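Local atomic coordinates of exocyst complex component EXO70 (Saccharomyces cerevisiae, PDB entry 2B1E), a protein that takes part in the secretory pathway as a subunit of the exocyst, which tethers secretory vesicles to sites of exocytosis, and plays a role in assembling that complex. Residues I138-L143 / D200-Y205; D374-L379 / T422-I427; D469-D474 / Y534-D539. All blocks are in the same frame, centred on the assembly; numbering follows the deposited sequence.

The three contacts follow one another along an elongated, all-helical chain, and each joins a different pair of helices. Helix 440-473 recurs: it contributes a segment to contact 3, and its earlier part covers one side of contact 2. Contacts 1 and 3 lie on opposite sides of the chain's centre, with their own centres about 103 Å apart; contact 2 lies nearer the middle. Contact 2 is buried and purely aliphatic across its interface. Contact 1 is also largely buried but adds a water between two polar side chains. Contact 3, only partly buried towards the end of the rod opposite contact 1, mixes a valine with an arginine, a tyrosine and a carboxylate.

Contact 1: residues I138-L143 / D200-Y205; sequences IIQDIL and DLYSQY
Leu143 of helix 136-155 meets Leu201, the last residue of helix 180-201, and Tyr202 just after it, where two helices of the all-helical Exo70 rod meet. The two leucines reach toward each other tip to tip: CD2 of Leu143 comes within 4.1 Å of Leu201 CD1, and Leu143 CD1 lies almost as near to that same methyl, so the fork of one leucine receives a single branch of the other. Leu143 extends in this direction because its CG stands anti to the backbone N (chi1 173°).

Tyr202 approaches Leu143 from the opposite direction. The CD2 methyl of Leu143 sits obliquely to the ring, 3.8 Å from Tyr202 OH, and thus packs against the phenol end. Tyr202 is the first residue to leave the helical conformation, and its ring spans the gap between the two backbones. Leu94 of helix 66-94 touches Leu143, while Leu123 and Leu127 of helix 117-132 touch Leu201 and Tyr202 respectively, which makes this a junction of several helices.

Next to the apolar patch, the chain of Gln140 passes beside the phenol, CG being its nearest atom, and the amide turns aside without bonding to it directly. Its NE2 is held by Gln215 of helix 209-233, while its OE1 takes a bond from a water. This water closes the remaining distance, donating to Gln140 OE1 at 2.6 Å and lying 2.7 Å from Tyr202 OH.

Contact 2: residues D374-L379 / T422-I427; sequences DCIDTL and TLVEQI
The carbonyl oxygen of Asp374 is gripped twice by Thr378, one helical turn further on. The backbone N of Thr378 donates to Asp374 O at 2.9 Å in the ordinary helical bond, and Thr378 OG1 adds a second bond to the same oxygen at 2.7 Å. The two donors arrive from opposite faces of the carbonyl plane, the hydroxyl tilted 35° from it, so they share the acceptor without competing for one position. Thr378 is thereby fixed in rotation, its hydroxyl turned back along its own helix.

The interface with helix 410-429 is carried instead by Ile376 and Leu379, which both meet Val424. The two methyls of this valine divide the work. Its CG1, anti to the backbone N (chi1 168°), takes Ile376, whose side chain crosses it obliquely: CG2 and CD1 of Ile376 each lie 3.9 Å from Val424 CG1, so that both arms of the isoleucine bear on one side of the methyl. The other methyl, Val424 CG2, lies 3.9 Å from Leu379 CD2, these two side chains sliding past each other in opposite directions. Val424 thus bridges two residues nearly one turn apart on helix 364-391, and the backbones come closest at Ile376 and Val424, with 7.8 Å between their CA atoms.

Other helices enclose this patch. Leu445 and Leu448 of helix 440-473 touch Ile376, and Ile293 of helix 268-299 touches Leu379. The polar side of helix 364-391 is tied down separately, Asp374 and Asp377 both forming salt bridges with Arg444. Aliphatic side chains between neighbouring helices, with charged pairs at the flank, make this the buried interior of a helical bundle, the unit from which the Exo70 rod is built.

Contact 3: residues D469-D474 / Y534-D539; sequences DSVFID and YSRYKD
This is a partly buried contact of mixed chemistry between the C-terminal ends of helices 440-473 and 512-537, far from the chain's centre. Val471 supplies its apolar part. The CG1 methyl lies over one face of the Arg536 guanidinium, 3.5 Å above the plane and offset toward its rim, and also 3.7 Å from Arg536 CD; a bend at chi3 (-74°) turns the arginine's end so that this face is presented to the valine. The other methyl, CG2, meets the Tyr537 ring at its edge, 4.2 Å from CE1, while Arg536 CG lies over the centre of one ring face.

Just beyond the first helix, Asp474 accepts a long hydrogen bond from Tyr537 OH to its OD1, 3.2 Å, on the anti side and 29° out of the carboxylate plane. With a phenylalanine in place of Tyr537, the Asp474 carboxylate would probably be left without its mate on helix 512-537 and freer to turn.

Ile486 and Phe490 of helix 483-504 also touch the Tyr537 ring, and Lys489 touches both Tyr537 and Asp474. This tyrosine thus packs against the two helices before its own, in the helical-bundle packing of the Exo70 C-terminal region.

Contact 1: residues I138-L143 / D200-Y205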
ATOM      1  N   ILE A 138       8.645  -9.990  43.206  1.00 16.68           N
ATOM      2  CA  ILE A 138       7.745 -11.128  43.361  1.00 15.94           C
ATOM      3  C   ILE A 138       6.283 -10.781  43.043  1.00 14.82           C
ATOM      4  O   ILE A 138       5.627 -11.467  42.255  1.00 13.66           O
ATOM      5  CB  ILE A 138       7.841 -11.688  44.807  1.00 18.76           C
ATOM      6  CG1 ILE A 138       9.300 -12.020  45.134  1.00 22.37           C
ATOM      7  CG2 ILE A 138       6.983 -12.933  44.953  1.00 18.03           C
ATOM      8  CD1 ILE A 138       9.572 -12.273  46.603  1.00 24.71           C
ATOM      9  N   ILE A 139       5.764  -9.717  43.645  1.00 13.96           N
ATOM     10  CA  ILE A 139       4.375  -9.352  43.381  1.00 12.81           C
ATOM     11  C   ILE A 139       4.244  -8.791  41.962  1.00 13.49           C
ATOM     12  O   ILE A 139       3.191  -8.902  41.330  1.00 12.48           O
ATOM     13  CB  ILE A 139       3.843  -8.341  44.448  1.00 10.71           C
ATOM     14  CG1 ILE A 139       2.326  -8.207  44.321  1.00 12.60           C
ATOM     15  CG2 ILE A 139       4.506  -6.993  44.294  1.00 10.38           C
ATOM     16  CD1 ILE A 139       1.583  -9.480  44.633  1.00 11.01           C
ATOM     17  N   GLN A 140       5.323  -8.215  41.443  1.00 13.32           N
ATOM     18  CA  GLN A 140       5.291  -7.679  40.086  1.00 15.79           C
ATOM     19  C   GLN A 140       5.167  -8.833  39.078  1.00 14.79           C
ATOM     20  O   GLN A 140       4.393  -8.741  38.123  1.00 13.21           O
ATOM     21  CB  GLN A 140       6.554  -6.860  39.805  1.00 16.90           C
ATOM     22  CG  GLN A 140       6.545  -6.161  38.457  1.00 21.91           C
ATOM     23  CD  GLN A 140       7.778  -5.306  38.250  1.00 24.11           C
ATOM     24  OE1 GLN A 140       8.116  -4.478  39.096  1.00 22.57           O
ATOM     25  NE2 GLN A 140       8.454  -5.499  37.119  1.00 27.11           N
ATOM     26  N   ASP A 141       5.920  -9.916  39.299  1.00 15.51           N
ATOM     27  CA  ASP A 141       5.854 -11.086  38.416  1.00 15.98           C
ATOM     28  C   ASP A 141       4.451 -11.705  38.429  1.00 14.89           C
ATOM     29  O   ASP A 141       3.970 -12.191  37.404  1.00 14.56           O
ATOM     30  CB  ASP A 141       6.885 -12.147  38.817  1.00 20.67           C
ATOM     31  CG  ASP A 141       8.325 -11.696  38.574  1.00 22.85           C
ATOM     32  OD1 ASP A 141       8.574 -10.928  37.618  1.00 23.84           O
ATOM     33  OD2 ASP A 141       9.212 -12.132  39.339  1.00 24.88           O
ATOM     34  N   ILE A 142       3.797 -11.682  39.587  1.00 14.49           N
ATOM     35  CA  ILE A 142       2.434 -12.202  39.708  1.00 14.46           C
ATOM     36  C   ILE A 142       1.486 -11.309  38.909  1.00 14.96           C
ATOM     37  O   ILE A 142       0.644 -11.803  38.149  1.00 14.92           O
ATOM     38  CB  ILE A 142       1.981 -12.260  41.197  1.00 14.08           C
ATOM     39  CG1 ILE A 142       2.678 -13.422  41.898  1.00 13.49           C
ATOM     40  CG2 ILE A 142       0.456 -12.458  41.293  1.00 13.40           C
ATOM     41  CD1 ILE A 142       2.617 -13.371  43.409  1.00 13.33           C
ATOM     42  N   LEU A 143       1.625  -9.992  39.072  1.00 14.39           N
ATOM     43  CA  LEU A 143       0.789  -9.056  38.328  1.00 14.80           C
ATOM     44  C   LEU A 143       0.959  -9.317  36.833  1.00 14.96           C
ATOM     45  O   LEU A 143      -0.009  -9.571  36.118  1.00 15.45           O
ATOM     46  CB  LEU A 143       1.185  -7.608  38.627  1.00 14.32           C
ATOM     47  CG  LEU A 143       0.498  -6.515  37.789  1.00 13.87           C
ATOM     48  CD1 LEU A 143      -1.013  -6.572  37.984  1.00 11.56           C
ATOM     49  CD2 LEU A 143       1.023  -5.128  38.195  1.00 13.79           C
ATOM     50  N   ASP A 200      -2.802   3.570  36.536  1.00 13.38           N
ATOM     51  CA  ASP A 200      -3.742   3.596  37.655  1.00 16.18           C
ATOM     52  C   ASP A 200      -3.180   2.915  38.902  1.00 14.55           C
ATOM     53  O   ASP A 200      -3.440   3.342  40.025  1.00 16.54           O
ATOM     54  CB  ASP A 200      -5.067   2.892  37.291  1.00 17.16           C
ATOM     55  CG  ASP A 200      -6.044   3.798  36.543  1.00 19.81           C
ATOM     56  OD1 ASP A 200      -5.841   5.032  36.499  1.00 15.95           O
ATOM     57  OD2 ASP A 200      -7.040   3.261  36.010  1.00 19.46           O
ATOM     58  N   LEU A 201      -2.400   1.865  38.699  1.00 13.94           N
ATOM     59  CA  LEU A 201      -1.864   1.083  39.809  1.00 12.78           C
ATOM     60  C   LEU A 201      -0.669   1.630  40.581  1.00 13.85           C
ATOM     61  O   LEU A 201      -0.514   1.329  41.762  1.00 11.50           O
ATOM     62  CB  LEU A 201      -1.527  -0.326  39.317  1.00 10.75           C
ATOM     63  CG  LEU A 201      -2.707  -1.218  38.900  1.00 10.85           C
ATOM     64  CD1 LEU A 201      -2.188  -2.564  38.424  1.00 11.13           C
ATOM     65  CD2 LEU A 201      -3.655  -1.412  40.091  1.00 14.51           C
ATOM     66  N   TYR A 202       0.169   2.425  39.929  1.00 13.66           N
ATOM     67  CA  TYR A 202       1.364   2.957  40.591  1.00 16.06           C
ATOM     68  C   TYR A 202       1.331   4.464  40.724  1.00 15.61           C
ATOM     69  O   TYR A 202       0.429   5.120  40.207  1.00 12.60           O
ATOM     70  CB  TYR A 202       2.609   2.573  39.789  1.00 16.53           C
ATOM     71  CG  TYR A 202       2.899   1.096  39.781  1.00 18.86           C
ATOM     72  CD1 TYR A 202       3.619   0.508  40.811  1.00 19.80           C
ATOM     73  CD2 TYR A 202       2.453   0.287  38.742  1.00 20.73           C
ATOM     74  CE1 TYR A 202       3.892  -0.852  40.805  1.00 22.87           C
ATOM     75  CE2 TYR A 202       2.721  -1.073  38.728  1.00 23.21           C
ATOM     76  CZ  TYR A 202       3.439  -1.635  39.763  1.00 22.36           C
ATOM     77  OH  TYR A 202       3.706  -2.982  39.761  1.00 23.77           O
ATOM     78  N   SER A 203       2.326   5.003  41.422  1.00 16.34           N
ATOM     79  CA  SER A 203       2.441   6.442  41.582  1.00 18.92           C
ATOM     80  C   SER A 203       2.845   6.957  40.206  1.00 17.78           C
ATOM     81  O   SER A 203       3.361   6.201  39.383  1.00 18.86           O
ATOM     82  CB  SER A 203       3.500   6.791  42.636  1.00 17.85           C
ATOM     83  OG  SER A 203       3.073   6.369  43.923  1.00 18.51           O
ATOM     84  N   GLN A 204       2.607   8.238  39.960  1.00 17.44           N
ATOM     85  CA  GLN A 204       2.895   8.853  38.665  1.00 19.61           C
ATOM     86  C   GLN A 204       4.292   8.652  38.065  1.00 19.06           C
ATOM     87  O   GLN A 204       4.423   8.428  36.859  1.00 17.15           O
ATOM     88  CB  GLN A 204       2.577  10.354  38.747  1.00 21.37           C
ATOM     89  CG  GLN A 204       2.835  11.144  37.468  1.00 26.40           C
ATOM     90  CD  GLN A 204       2.194  12.528  37.498  1.00 28.19           C
ATOM     91  OE1 GLN A 204       2.399  13.342  36.594  1.00 30.98           O
ATOM     92  NE2 GLN A 204       1.409  12.796  38.539  1.00 27.01           N
ATOM     93  N   TYR A 205       5.334   8.715  38.886  1.00 17.88           N
ATOM     94  CA  TYR A 205       6.687   8.570  38.359  1.00 19.04           C
ATOM     95  C   TYR A 205       7.411   7.314  38.783  1.00 19.19           C
ATOM     96  O   TYR A 205       8.635   7.253  38.714  1.00 20.90           O
ATOM     97  CB  TYR A 205       7.520   9.794  38.741  1.00 20.00           C
ATOM     98  CG  TYR A 205       6.916  11.084  38.252  1.00 22.42           C
ATOM     99  CD1 TYR A 205       7.102  11.517  36.936  1.00 24.78           C
ATOM    100  CD2 TYR A 205       6.121  11.858  39.093  1.00 22.29           C
ATOM    101  CE1 TYR A 205       6.506  12.694  36.475  1.00 24.84           C
ATOM    102  CE2 TYR A 205       5.522  13.031  38.645  1.00 25.25           C
ATOM    103  CZ  TYR A 205       5.715  13.443  37.338  1.00 25.30           C
ATOM    104  OH  TYR A 205       5.100  14.598  36.907  1.00 28.45           O
TER
HETATM  105  O   HOH W   1       6.362  -2.808  40.062  1.00 40.59           O

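Contact 2: residues D374-L379 / T422-I427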
ATOM      1  N   ASP A 374       3.716   5.663 -16.156  1.00 21.80           N
ATOM      2  CA  ASP A 374       4.841   4.836 -16.582  1.00 24.94           C
ATOM      3  C   ASP A 374       4.335   3.470 -17.039  1.00 23.70           C
ATOM      4  O   ASP A 374       4.844   2.905 -18.009  1.00 25.52           O
ATOM      5  CB  ASP A 374       5.849   4.661 -15.443  1.00 25.78           C
ATOM      6  CG  ASP A 374       6.763   5.860 -15.284  1.00 27.77           C
ATOM      7  OD1 ASP A 374       6.669   6.798 -16.103  1.00 27.67           O
ATOM      8  OD2 ASP A 374       7.584   5.860 -14.342  1.00 29.37           O
ATOM      9  N   CYS A 375       3.326   2.953 -16.343  1.00 21.80           N
ATOM     10  CA  CYS A 375       2.736   1.662 -16.683  1.00 22.84           C
ATOM     11  C   CYS A 375       2.088   1.693 -18.066  1.00 22.34           C
ATOM     12  O   CYS A 375       2.256   0.765 -18.863  1.00 20.99           O
ATOM     13  CB  CYS A 375       1.685   1.261 -15.639  1.00 23.70           C
ATOM     14  SG  CYS A 375       2.357   0.566 -14.093  1.00 27.35           S
ATOM     15  N   ILE A 376       1.337   2.755 -18.346  1.00 21.09           N
ATOM     16  CA  ILE A 376       0.672   2.884 -19.635  1.00 19.53           C
ATOM     17  C   ILE A 376       1.706   3.097 -20.738  1.00 19.65           C
ATOM     18  O   ILE A 376       1.543   2.587 -21.844  1.00 18.93           O
ATOM     19  CB  ILE A 376      -0.361   4.029 -19.605  1.00 20.14           C
ATOM     20  CG1 ILE A 376      -1.452   3.686 -18.585  1.00 20.16           C
ATOM     21  CG2 ILE A 376      -0.993   4.215 -20.979  1.00 18.13           C
ATOM     22  CD1 ILE A 376      -2.372   4.846 -18.249  1.00 22.31           C
ATOM     23  N   ASP A 377       2.776   3.832 -20.436  1.00 18.66           N
ATOM     24  CA  ASP A 377       3.839   4.043 -21.417  1.00 19.18           C
ATOM     25  C   ASP A 377       4.486   2.699 -21.754  1.00 19.42           C
ATOM     26  O   ASP A 377       4.770   2.396 -22.920  1.00 19.34           O
ATOM     27  CB  ASP A 377       4.936   4.959 -20.863  1.00 20.28           C
ATOM     28  CG  ASP A 377       4.620   6.436 -21.020  1.00 23.21           C
ATOM     29  OD1 ASP A 377       3.628   6.784 -21.694  1.00 22.60           O
ATOM     30  OD2 ASP A 377       5.388   7.252 -20.463  1.00 25.58           O
ATOM     31  N   THR A 378       4.737   1.904 -20.718  1.00 15.51           N
ATOM     32  CA  THR A 378       5.375   0.606 -20.887  1.00 15.29           C
ATOM     33  C   THR A 378       4.513  -0.322 -21.728  1.00 14.28           C
ATOM     34  O   THR A 378       5.022  -1.062 -22.565  1.00 14.84           O
ATOM     35  CB  THR A 378       5.669  -0.043 -19.512  1.00 15.85           C
ATOM     36  OG1 THR A 378       6.467   0.860 -18.736  1.00 15.14           O
ATOM     37  CG2 THR A 378       6.423  -1.365 -19.687  1.00 16.73           C
ATOM     38  N   LEU A 379       3.207  -0.286 -21.502  1.00 14.91           N
ATOM     39  CA  LEU A 379       2.285  -1.117 -22.271  1.00 15.59           C
ATOM     40  C   LEU A 379       2.315  -0.741 -23.757  1.00 16.68           C
ATOM     41  O   LEU A 379       2.459  -1.601 -24.633  1.00 16.23           O
ATOM     42  CB  LEU A 379       0.858  -0.951 -21.739  1.00 14.11           C
ATOM     43  CG  LEU A 379      -0.237  -1.620 -22.575  1.00 13.41           C
ATOM     44  CD1 LEU A 379      -0.066  -3.152 -22.562  1.00 12.72           C
ATOM     45  CD2 LEU A 379      -1.588  -1.225 -22.019  1.00 15.54           C
ATOM     46  N   THR A 422      -7.357   2.969 -26.528  1.00 20.01           N
ATOM     47  CA  THR A 422      -8.768   3.333 -26.432  1.00 21.59           C
ATOM     48  C   THR A 422      -9.372   2.664 -25.200  1.00 22.82           C
ATOM     49  O   THR A 422     -10.099   3.302 -24.432  1.00 20.53           O
ATOM     50  CB  THR A 422      -9.552   2.908 -27.691  1.00 20.67           C
ATOM     51  OG1 THR A 422      -9.276   3.830 -28.748  1.00 19.59           O
ATOM     52  CG2 THR A 422     -11.054   2.896 -27.415  1.00 23.38           C
ATOM     53  N   LEU A 423      -9.069   1.380 -25.009  1.00 22.66           N
ATOM     54  CA  LEU A 423      -9.572   0.672 -23.838  1.00 21.45           C
ATOM     55  C   LEU A 423      -8.877   1.263 -22.612  1.00 22.35           C
ATOM     56  O   LEU A 423      -9.504   1.446 -21.566  1.00 21.54           O
ATOM     57  CB  LEU A 423      -9.289  -0.831 -23.921  1.00 23.37           C
ATOM     58  CG  LEU A 423      -9.651  -1.587 -22.633  1.00 23.73           C
ATOM     59  CD1 LEU A 423     -11.133  -1.408 -22.337  1.00 23.77           C
ATOM     60  CD2 LEU A 423      -9.316  -3.056 -22.769  1.00 26.25           C
ATOM     61  N   VAL A 424      -7.590   1.580 -22.741  1.00 20.85           N
ATOM     62  CA  VAL A 424      -6.847   2.165 -21.624  1.00 22.39           C
ATOM     63  C   VAL A 424      -7.534   3.424 -21.092  1.00 25.19           C
ATOM     64  O   VAL A 424      -7.698   3.592 -19.880  1.00 25.20           O
ATOM     65  CB  VAL A 424      -5.408   2.544 -22.031  1.00 21.81           C
ATOM     66  CG1 VAL A 424      -4.766   3.417 -20.950  1.00 21.70           C
ATOM     67  CG2 VAL A 424      -4.588   1.293 -22.242  1.00 22.69           C
ATOM     68  N   GLU A 425      -7.933   4.306 -21.999  1.00 25.80           N
ATOM     69  CA  GLU A 425      -8.594   5.544 -21.608  1.00 28.35           C
ATOM     70  C   GLU A 425      -9.997   5.322 -21.035  1.00 28.54           C
ATOM     71  O   GLU A 425     -10.443   6.061 -20.151  1.00 28.83           O
ATOM     72  CB  GLU A 425      -8.654   6.496 -22.803  1.00 29.49           C
ATOM     73  CG  GLU A 425      -9.388   7.788 -22.529  1.00 31.43           C
ATOM     74  CD  GLU A 425      -8.882   8.922 -23.389  1.00 33.65           C
ATOM     75  OE1 GLU A 425      -8.731   8.724 -24.613  1.00 30.96           O
ATOM     76  OE2 GLU A 425      -8.638  10.014 -22.833  1.00 34.71           O
ATOM     77  N   GLN A 426     -10.685   4.300 -21.532  1.00 27.32           N
ATOM     78  CA  GLN A 426     -12.024   3.981 -21.058  1.00 28.43           C
ATOM     79  C   GLN A 426     -11.985   3.492 -19.613  1.00 29.24           C
ATOM     80  O   GLN A 426     -12.819   3.883 -18.788  1.00 28.54           O
ATOM     81  CB  GLN A 426     -12.655   2.907 -21.951  1.00 28.92           C
ATOM     82  CG  GLN A 426     -12.806   3.337 -23.400  1.00 29.14           C
ATOM     83  CD  GLN A 426     -13.424   2.265 -24.267  1.00 30.44           C
ATOM     84  OE1 GLN A 426     -13.076   1.089 -24.165  1.00 30.54           O
ATOM     85  NE2 GLN A 426     -14.342   2.666 -25.141  1.00 31.70           N
ATOM     86  N   ILE A 427     -11.011   2.642 -19.309  1.00 28.32           N
ATOM     87  CA  ILE A 427     -10.873   2.097 -17.963  1.00 29.51           C
ATOM     88  C   ILE A 427     -10.365   3.136 -16.969  1.00 30.29           C
ATOM     89  O   ILE A 427     -10.605   3.022 -15.763  1.00 29.03           O
ATOM     90  CB  ILE A 427      -9.957   0.855 -17.974  1.00 29.97           C
ATOM     91  CG1 ILE A 427     -10.713  -0.305 -18.628  1.00 28.85           C
ATOM     92  CG2 ILE A 427      -9.516   0.493 -16.554  1.00 29.87           C
ATOM     93  CD1 ILE A 427      -9.908  -1.564 -18.781  1.00 30.53           C
TER

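Contact 3: residues D469-D474 / Y534-D539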
ATOM      1  N   ASP A 469       8.244  17.926 -53.449  1.00 21.24           N
ATOM      2  CA  ASP A 469       9.576  17.797 -54.027  1.00 23.20           C
ATOM      3  C   ASP A 469       9.543  17.765 -55.559  1.00 22.66           C
ATOM      4  O   ASP A 469      10.413  18.336 -56.210  1.00 22.10           O
ATOM      5  CB  ASP A 469      10.268  16.530 -53.513  1.00 25.93           C
ATOM      6  CG  ASP A 469      10.830  16.687 -52.111  1.00 29.74           C
ATOM      7  OD1 ASP A 469      11.437  15.711 -51.620  1.00 32.40           O
ATOM      8  OD2 ASP A 469      10.674  17.768 -51.498  1.00 31.29           O
ATOM      9  N   SER A 470       8.549  17.096 -56.136  1.00 23.06           N
ATOM     10  CA  SER A 470       8.461  17.019 -57.590  1.00 23.63           C
ATOM     11  C   SER A 470       8.224  18.410 -58.180  1.00 24.22           C
ATOM     12  O   SER A 470       8.708  18.729 -59.271  1.00 25.45           O
ATOM     13  CB  SER A 470       7.329  16.081 -58.023  1.00 24.18           C
ATOM     14  OG  SER A 470       6.072  16.739 -58.005  1.00 25.97           O
ATOM     15  N   VAL A 471       7.479  19.237 -57.456  1.00 20.55           N
ATOM     16  CA  VAL A 471       7.200  20.585 -57.923  1.00 19.09           C
ATOM     17  C   VAL A 471       8.454  21.466 -57.818  1.00 18.44           C
ATOM     18  O   VAL A 471       8.816  22.159 -58.768  1.00 15.07           O
ATOM     19  CB  VAL A 471       6.045  21.200 -57.122  1.00 19.89           C
ATOM     20  CG1 VAL A 471       5.744  22.609 -57.620  1.00 19.40           C
ATOM     21  CG2 VAL A 471       4.808  20.319 -57.262  1.00 20.32           C
ATOM     22  N   PHE A 472       9.124  21.425 -56.672  1.00 17.01           N
ATOM     23  CA  PHE A 472      10.327  22.227 -56.479  1.00 20.17           C
ATOM     24  C   PHE A 472      11.386  21.913 -57.535  1.00 20.03           C
ATOM     25  O   PHE A 472      11.915  22.812 -58.187  1.00 18.18           O
ATOM     26  CB  PHE A 472      10.916  21.978 -55.090  1.00 21.66           C
ATOM     27  CG  PHE A 472      10.299  22.807 -54.005  1.00 23.58           C
ATOM     28  CD1 PHE A 472       8.932  23.079 -54.000  1.00 25.74           C
ATOM     29  CD2 PHE A 472      11.079  23.279 -52.956  1.00 26.21           C
ATOM     30  CE1 PHE A 472       8.353  23.804 -52.963  1.00 26.64           C
ATOM     31  CE2 PHE A 472      10.508  24.007 -51.912  1.00 28.49           C
ATOM     32  CZ  PHE A 472       9.140  24.267 -51.918  1.00 27.62           C
ATOM     33  N   ILE A 473      11.670  20.629 -57.710  1.00 22.57           N
ATOM     34  CA  ILE A 473      12.682  20.175 -58.663  1.00 26.58           C
ATOM     35  C   ILE A 473      12.386  20.637 -60.095  1.00 28.46           C
ATOM     36  O   ILE A 473      13.291  20.782 -60.919  1.00 27.67           O
ATOM     37  CB  ILE A 473      12.796  18.624 -58.636  1.00 28.32           C
ATOM     38  CG1 ILE A 473      14.079  18.178 -59.341  1.00 29.04           C
ATOM     39  CG2 ILE A 473      11.583  17.988 -59.304  1.00 29.80           C
ATOM     40  CD1 ILE A 473      15.311  18.331 -58.490  1.00 28.75           C
ATOM     41  N   ASP A 474      11.115  20.888 -60.374  1.00 29.79           N
ATOM     42  CA  ASP A 474      10.686  21.311 -61.697  1.00 31.26           C
ATOM     43  C   ASP A 474      10.347  22.802 -61.785  1.00 32.83           C
ATOM     44  O   ASP A 474       9.756  23.253 -62.762  1.00 34.31           O
ATOM     45  CB  ASP A 474       9.484  20.443 -62.115  1.00 32.67           C
ATOM     46  CG  ASP A 474       8.856  20.881 -63.428  1.00 33.39           C
ATOM     47  OD1 ASP A 474       7.932  21.727 -63.395  1.00 29.63           O
ATOM     48  OD2 ASP A 474       9.289  20.379 -64.490  1.00 34.27           O
ATOM     49  N   TYR A 534      -2.683  21.661 -58.162  1.00 12.70           N
ATOM     50  CA  TYR A 534      -3.663  21.649 -59.245  1.00 12.90           C
ATOM     51  C   TYR A 534      -3.740  23.033 -59.885  1.00 11.37           C
ATOM     52  O   TYR A 534      -3.747  23.164 -61.102  1.00 11.08           O
ATOM     53  CB  TYR A 534      -5.037  21.255 -58.692  1.00 12.68           C
ATOM     54  CG  TYR A 534      -6.178  21.284 -59.693  1.00 14.59           C
ATOM     55  CD1 TYR A 534      -6.488  20.163 -60.472  1.00 14.78           C
ATOM     56  CD2 TYR A 534      -6.969  22.420 -59.833  1.00 14.82           C
ATOM     57  CE1 TYR A 534      -7.576  20.182 -61.365  1.00 18.72           C
ATOM     58  CE2 TYR A 534      -8.049  22.449 -60.718  1.00 17.40           C
ATOM     59  CZ  TYR A 534      -8.346  21.332 -61.475  1.00 18.86           C
ATOM     60  OH  TYR A 534      -9.420  21.368 -62.332  1.00 22.85           O
ATOM     61  N   SER A 535      -3.793  24.068 -59.060  1.00 12.10           N
ATOM     62  CA  SER A 535      -3.880  25.429 -59.577  1.00 14.26           C
ATOM     63  C   SER A 535      -2.626  25.818 -60.364  1.00 15.50           C
ATOM     64  O   SER A 535      -2.694  26.538 -61.353  1.00 12.92           O
ATOM     65  CB  SER A 535      -4.086  26.407 -58.424  1.00 16.62           C
ATOM     66  OG  SER A 535      -4.150  27.741 -58.897  1.00 23.92           O
ATOM     67  N   ARG A 536      -1.482  25.320 -59.924  1.00 15.08           N
ATOM     68  CA  ARG A 536      -0.219  25.633 -60.573  1.00 16.95           C
ATOM     69  C   ARG A 536      -0.096  25.010 -61.968  1.00 16.04           C
ATOM     70  O   ARG A 536       0.496  25.607 -62.880  1.00 12.50           O
ATOM     71  CB  ARG A 536       0.938  25.157 -59.683  1.00 17.59           C
ATOM     72  CG  ARG A 536       2.335  25.507 -60.199  1.00 22.74           C
ATOM     73  CD  ARG A 536       3.454  24.923 -59.317  1.00 25.54           C
ATOM     74  NE  ARG A 536       3.620  25.614 -58.035  1.00 30.44           N
ATOM     75  CZ  ARG A 536       3.082  25.224 -56.882  1.00 35.01           C
ATOM     76  NH1 ARG A 536       2.327  24.129 -56.818  1.00 35.34           N
ATOM     77  NH2 ARG A 536       3.303  25.932 -55.779  1.00 34.20           N
ATOM     78  N   TYR A 537      -0.680  23.831 -62.151  1.00 13.52           N
ATOM     79  CA  TYR A 537      -0.556  23.134 -63.428  1.00 14.60           C
ATOM     80  C   TYR A 537      -1.805  22.841 -64.258  1.00 14.53           C
ATOM     81  O   TYR A 537      -1.686  22.337 -65.374  1.00 15.33           O
ATOM     82  CB  TYR A 537       0.153  21.805 -63.204  1.00 13.63           C
ATOM     83  CG  TYR A 537       1.558  21.918 -62.675  1.00 16.09           C
ATOM     84  CD1 TYR A 537       1.874  21.505 -61.380  1.00 15.09           C
ATOM     85  CD2 TYR A 537       2.590  22.379 -63.494  1.00 16.33           C
ATOM     86  CE1 TYR A 537       3.194  21.538 -60.916  1.00 17.43           C
ATOM     87  CE2 TYR A 537       3.894  22.420 -63.043  1.00 15.83           C
ATOM     88  CZ  TYR A 537       4.197  21.997 -61.763  1.00 16.00           C
ATOM     89  OH  TYR A 537       5.514  22.014 -61.350  1.00 16.26           O
ATOM     90  N   LYS A 538      -2.986  23.132 -63.734  1.00 14.92           N
ATOM     91  CA  LYS A 538      -4.207  22.818 -64.464  1.00 16.00           C
ATOM     92  C   LYS A 538      -4.253  23.417 -65.867  1.00 17.08           C
ATOM     93  O   LYS A 538      -4.709  22.771 -66.816  1.00 17.53           O
ATOM     94  CB  LYS A 538      -5.438  23.276 -63.669  1.00 18.31           C
ATOM     95  CG  LYS A 538      -5.530  24.776 -63.486  1.00 22.61           C
ATOM     96  CD  LYS A 538      -6.825  25.177 -62.795  1.00 28.95           C
ATOM     97  CE  LYS A 538      -8.031  24.997 -63.719  1.00 30.36           C
ATOM     98  NZ  LYS A 538      -8.038  26.001 -64.827  1.00 31.49           N
ATOM     99  N   ASP A 539      -3.768  24.639 -66.016  1.00 15.52           N
ATOM    100  CA  ASP A 539      -3.826  25.274 -67.323  1.00 16.30           C
ATOM    101  C   ASP A 539      -2.736  24.862 -68.298  1.00 16.17           C
ATOM    102  O   ASP A 539      -2.495  25.553 -69.287  1.00 14.95           O
ATOM    103  CB  ASP A 539      -3.865  26.795 -67.169  1.00 17.27           C
ATOM    104  CG  ASP A 539      -5.174  27.277 -66.579  1.00 19.51           C
ATOM    105  OD1 ASP A 539      -6.219  26.702 -66.946  1.00 19.39           O
ATOM    106  OD2 ASP A 539      -5.163  28.225 -65.764  1.00 19.65           O
TER